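Local coordinates for suppressor protein STP22 of temperature-sensitive alpha-factor receptor and arginine permease (Saccharomyces cerevisiae, PDB 3R3Q) that probably recruits ubiquitinated cargo in endosomal sorting as Vps23, a subunit of the first ESCRT complex, whose N-terminal UEV domain is related to ubiquitin-conjugating enzymes, at residues I26-D36 with W88-K96. The protein carries 1 engineered substitution. Residues are numbered along the deposited sequence; the frame is centred on the assembly and turned at random.
With ZN (zinc ion), chain I; ZN (zinc ion), chain D.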
loop_
_atom_site.group_PDB
_atom_site.type_symbol
_atom_site.label_atom_id
_atom_site.label_comp_id
_atom_site.label_asym_id
_atom_site.label_seq_id
_atom_site.Cartn_x
_atom_site.Cartn_y
_atom_site.Cartn_z
ATOM N N ILE A 26 -3.748 -17.307 8.147
ATOM C CA ILE A 26 -3.524 -16.929 6.751
ATOM C C ILE A 26 -2.049 -16.889 6.368
ATOM O O ILE A 26 -1.668 -17.360 5.293
ATOM C CB ILE A 26 -4.134 -15.546 6.422
ATOM C CG1 ILE A 26 -5.659 -15.554 6.571
ATOM C CG2 ILE A 26 -3.743 -15.099 5.010
ATOM C CD1 ILE A 26 -6.273 -14.167 6.459
ATOM N N TYR A 27 -1.226 -16.332 7.250
ATOM C CA TYR A 27 0.147 -15.945 6.926
ATOM C C TYR A 27 1.205 -16.963 7.329
ATOM O O TYR A 27 1.223 -17.443 8.456
ATOM C CB TYR A 27 0.457 -14.532 7.490
ATOM C CG TYR A 27 -0.330 -13.525 6.705
ATOM C CD1 TYR A 27 0.190 -12.968 5.543
ATOM C CD2 TYR A 27 -1.632 -13.204 7.066
ATOM C CE1 TYR A 27 -0.546 -12.091 4.782
ATOM C CE2 TYR A 27 -2.388 -12.324 6.306
ATOM C CZ TYR A 27 -1.842 -11.778 5.154
ATOM O OH TYR A 27 -2.581 -10.914 4.372
ATOM N N ASN A 28 2.097 -17.271 6.394
ATOM C CA ASN A 28 3.228 -18.144 6.672
ATOM C C ASN A 28 4.072 -17.602 7.829
ATOM O O ASN A 28 4.552 -18.360 8.671
ATOM C CB ASN A 28 4.074 -18.273 5.405
ATOM C CG ASN A 28 5.114 -19.373 5.494
ATOM O OD1 ASN A 28 4.859 -20.442 6.045
ATOM N ND2 ASN A 28 6.292 -19.120 4.931
ATOM N N ASP A 29 4.243 -16.284 7.866
ATOM C CA ASP A 29 5.006 -15.623 8.921
ATOM C C ASP A 29 4.086 -14.630 9.614
ATOM O O ASP A 29 4.062 -13.443 9.287
ATOM C CB ASP A 29 6.216 -14.914 8.313
ATOM C CG ASP A 29 7.159 -14.346 9.350
ATOM O OD1 ASP A 29 6.798 -14.251 10.547
ATOM O OD2 ASP A 29 8.279 -13.980 8.926
ATOM N N GLY A 30 3.308 -15.131 10.564
ATOM C CA GLY A 30 2.312 -14.311 11.226
ATOM C C GLY A 30 2.907 -13.221 12.092
ATOM O O GLY A 30 2.343 -12.128 12.190
ATOM N N ARG A 31 4.032 -13.509 12.742
ATOM C CA ARG A 31 4.645 -12.518 13.624
ATOM C C ARG A 31 5.099 -11.298 12.832
ATOM O O ARG A 31 4.850 -10.152 13.217
ATOM C CB ARG A 31 5.827 -13.117 14.394
ATOM C CG ARG A 31 6.530 -12.113 15.287
ATOM C CD ARG A 31 5.561 -11.458 16.265
ATOM N NE ARG A 31 4.986 -12.432 17.190
ATOM C CZ ARG A 31 3.977 -12.177 18.016
ATOM N NH1 ARG A 31 3.425 -10.971 18.041
ATOM N NH2 ARG A 31 3.520 -13.130 18.821
ATOM N N THR A 32 5.765 -11.543 11.715
ATOM C CA THR A 32 6.231 -10.446 10.879
ATOM C C THR A 32 5.067 -9.699 10.231
ATOM O O THR A 32 5.077 -8.470 10.160
ATOM C CB THR A 32 7.228 -10.972 9.831
ATOM O OG1 THR A 32 8.396 -11.452 10.525
ATOM C CG2 THR A 32 7.628 -9.885 8.837
ATOM N N THR A 33 4.066 -10.433 9.767
ATOM C CA THR A 33 2.930 -9.790 9.134
ATOM C C THR A 33 2.190 -8.922 10.154
ATOM O O THR A 33 1.849 -7.778 9.873
ATOM C CB THR A 33 2.006 -10.819 8.455
ATOM O OG1 THR A 33 2.737 -11.512 7.438
ATOM C CG2 THR A 33 0.824 -10.121 7.807
ATOM N N PHE A 34 1.988 -9.455 11.357
ATOM C CA PHE A 34 1.331 -8.700 12.416
ATOM C C PHE A 34 2.137 -7.463 12.780
ATOM O O PHE A 34 1.612 -6.346 12.788
ATOM C CB PHE A 34 1.126 -9.592 13.646
ATOM C CG PHE A 34 0.630 -8.854 14.856
ATOM C CD1 PHE A 34 -0.685 -8.437 14.932
ATOM C CD2 PHE A 34 1.481 -8.575 15.908
ATOM C CE1 PHE A 34 -1.157 -7.755 16.046
ATOM C CE2 PHE A 34 1.022 -7.901 17.025
ATOM C CZ PHE A 34 -0.307 -7.491 17.096
ATOM N N HIS A 35 3.420 -7.646 13.071
ATOM C CA HIS A 35 4.187 -6.491 13.468
ATOM C C HIS A 35 4.184 -5.416 12.387
ATOM O O HIS A 35 3.965 -4.241 12.665
ATOM C CB HIS A 35 5.652 -6.808 13.775
ATOM C CG HIS A 35 6.427 -5.562 14.020
ATOM N ND1 HIS A 35 6.992 -4.820 12.998
ATOM C CD2 HIS A 35 6.609 -4.848 15.151
ATOM C CE1 HIS A 35 7.504 -3.713 13.504
ATOM N NE2 HIS A 35 7.284 -3.709 14.806
ATOM N N ASP A 36 4.466 -5.823 11.152
ATOM C CA ASP A 36 4.691 -4.845 10.093
ATOM C C ASP A 36 3.407 -4.125 9.726
ATOM O O ASP A 36 3.426 -2.950 9.391
ATOM C CB ASP A 36 5.325 -5.504 8.854
ATOM C CG ASP A 36 6.787 -5.874 9.070
ATOM O OD1 ASP A 36 7.212 -5.938 10.241
ATOM O OD2 ASP A 36 7.498 -6.087 8.077
ATOM N N TRP A 88 -2.507 -4.970 -0.534
ATOM C CA TRP A 88 -2.820 -6.336 -0.163
ATOM C C TRP A 88 -1.545 -7.004 0.305
ATOM O O TRP A 88 -0.520 -6.918 -0.368
ATOM C CB TRP A 88 -3.324 -7.104 -1.377
ATOM C CG TRP A 88 -4.597 -6.591 -1.943
ATOM C CD1 TRP A 88 -4.756 -5.528 -2.800
ATOM C CD2 TRP A 88 -5.903 -7.134 -1.732
ATOM N NE1 TRP A 88 -6.084 -5.383 -3.123
ATOM C CE2 TRP A 88 -6.806 -6.355 -2.479
ATOM C CE3 TRP A 88 -6.397 -8.210 -0.980
ATOM C CZ2 TRP A 88 -8.177 -6.619 -2.506
ATOM C CZ3 TRP A 88 -7.751 -8.474 -1.014
ATOM C CH2 TRP A 88 -8.627 -7.680 -1.768
ATOM N N VAL A 89 -1.599 -7.660 1.460
ATOM C CA VAL A 89 -0.417 -8.331 1.988
ATOM C C VAL A 89 -0.485 -9.822 1.616
ATOM O O VAL A 89 -1.375 -10.533 2.070
ATOM C CB VAL A 89 -0.310 -8.155 3.512
ATOM C CG1 VAL A 89 1.023 -8.694 4.012
ATOM C CG2 VAL A 89 -0.452 -6.680 3.883
ATOM N N PRO A 90 0.442 -10.289 0.777
ATOM C CA PRO A 90 0.383 -11.694 0.364
ATOM C C PRO A 90 0.738 -12.659 1.502
ATOM O O PRO A 90 1.468 -12.315 2.444
ATOM C CB PRO A 90 1.439 -11.768 -0.750
ATOM C CG PRO A 90 2.457 -10.736 -0.343
ATOM C CD PRO A 90 1.614 -9.594 0.206
ATOM N N SER A 91 0.239 -13.888 1.394
ATOM C CA SER A 91 0.394 -14.848 2.472
ATOM C C SER A 91 1.857 -15.203 2.765
ATOM O O SER A 91 2.180 -15.647 3.869
ATOM C CB SER A 91 -0.448 -16.103 2.195
ATOM O OG SER A 91 -0.065 -16.711 0.969
ATOM N N MET A 92 2.742 -14.993 1.791
ATOM C CA MET A 92 4.168 -15.254 1.985
ATOM C C MET A 92 4.979 -14.037 2.419
ATOM O O MET A 92 6.209 -14.097 2.439
ATOM C CB MET A 92 4.786 -15.857 0.718
ATOM C CG MET A 92 4.385 -17.305 0.498
ATOM S SD MET A 92 5.036 -18.401 1.778
ATOM C CE MET A 92 6.801 -18.193 1.545
ATOM N N TYR A 93 4.307 -12.942 2.763
ATOM C CA TYR A 93 5.007 -11.755 3.273
ATOM C C TYR A 93 5.947 -12.150 4.426
ATOM O O TYR A 93 5.551 -12.915 5.292
ATOM C CB TYR A 93 3.997 -10.686 3.732
ATOM C CG TYR A 93 4.675 -9.439 4.232
ATOM C CD1 TYR A 93 5.156 -8.496 3.348
ATOM C CD2 TYR A 93 4.871 -9.230 5.599
ATOM C CE1 TYR A 93 5.811 -7.369 3.796
ATOM C CE2 TYR A 93 5.528 -8.099 6.065
ATOM C CZ TYR A 93 6.000 -7.176 5.149
ATOM O OH TYR A 93 6.663 -6.043 5.572
ATOM N N PRO A 94 7.185 -11.624 4.464
ATOM C CA PRO A 94 7.793 -10.601 3.611
ATOM C C PRO A 94 8.592 -11.160 2.443
ATOM O O PRO A 94 9.242 -10.367 1.763
ATOM C CB PRO A 94 8.745 -9.894 4.574
ATOM C CG PRO A 94 9.234 -11.003 5.442
ATOM C CD PRO A 94 8.009 -11.881 5.665
ATOM N N VAL A 95 8.569 -12.467 2.214
ATOM C CA VAL A 95 9.265 -13.025 1.058
ATOM C C VAL A 95 8.692 -12.433 -0.220
ATOM O O VAL A 95 9.423 -12.108 -1.156
ATOM C CB VAL A 95 9.164 -14.554 1.032
ATOM C CG1 VAL A 95 9.830 -15.111 -0.222
ATOM C CG2 VAL A 95 9.807 -15.137 2.278
ATOM N N LYS A 96 7.375 -12.293 -0.251
ATOM C CA LYS A 96 6.702 -11.580 -1.322
ATOM C C LYS A 96 6.243 -10.229 -0.808
ATOM O O LYS A 96 5.731 -10.131 0.305
ATOM C CB LYS A 96 5.498 -12.382 -1.800
ATOM C CG LYS A 96 5.882 -13.734 -2.388
ATOM C CD LYS A 96 4.722 -14.377 -3.131
ATOM C CE LYS A 96 5.140 -15.699 -3.752
ATOM N NZ LYS A 96 4.044 -16.305 -4.560
HETATM ZN ZN ZN I . 9.470 -13.268 10.327
HETATM ZN ZN ZN D . 7.531 -2.150 16.100
HETATM O O HOH W 1 7.067 -15.957 4.847
HETATM O O HOH W 2 3.446 -14.357 5.963
#
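The hydroxyl of Y27 is gripped twice: its OH donates to V89 O at 2.6 Å and accepts from the backbone N of L65 in strand 61-72. A tyrosine suits this buried place because its ring is sandwiched between T33 CG2, over the centre of one face, and I26 CG2, offset on the other, while its hydroxyl can both donate and accept. Next along the chain, N28 N donates to S91 O (3.0 Å), and a water gives D29 N an acceptor and S91 O and Y93 O a donor. An aspartate suits position 29: OD1 caps helix 30-43, accepting from T32 N (3.1 Å), while OD2, with T32 OG1, binds a zinc ion. Y93, long and flat, reaches the helix with CG opposite the backbone N (chi1 -179°), and its OH donates to the anti lone pair of D36 OD2 (2.6 Å), ring and carboxylate planes 75° apart. P94, after a cis peptide bond, packs CB over the Y93 ring. A phenylalanine in place of Y93 would probably leave D36 OD2 without this donor and its carboxylate less firmly oriented. H35 ND1 holds D36 OD1, so both oxygens are fixed and their charge probably steadied, while Y93 alone of the two donors joins this UEV-domain loop to the helix.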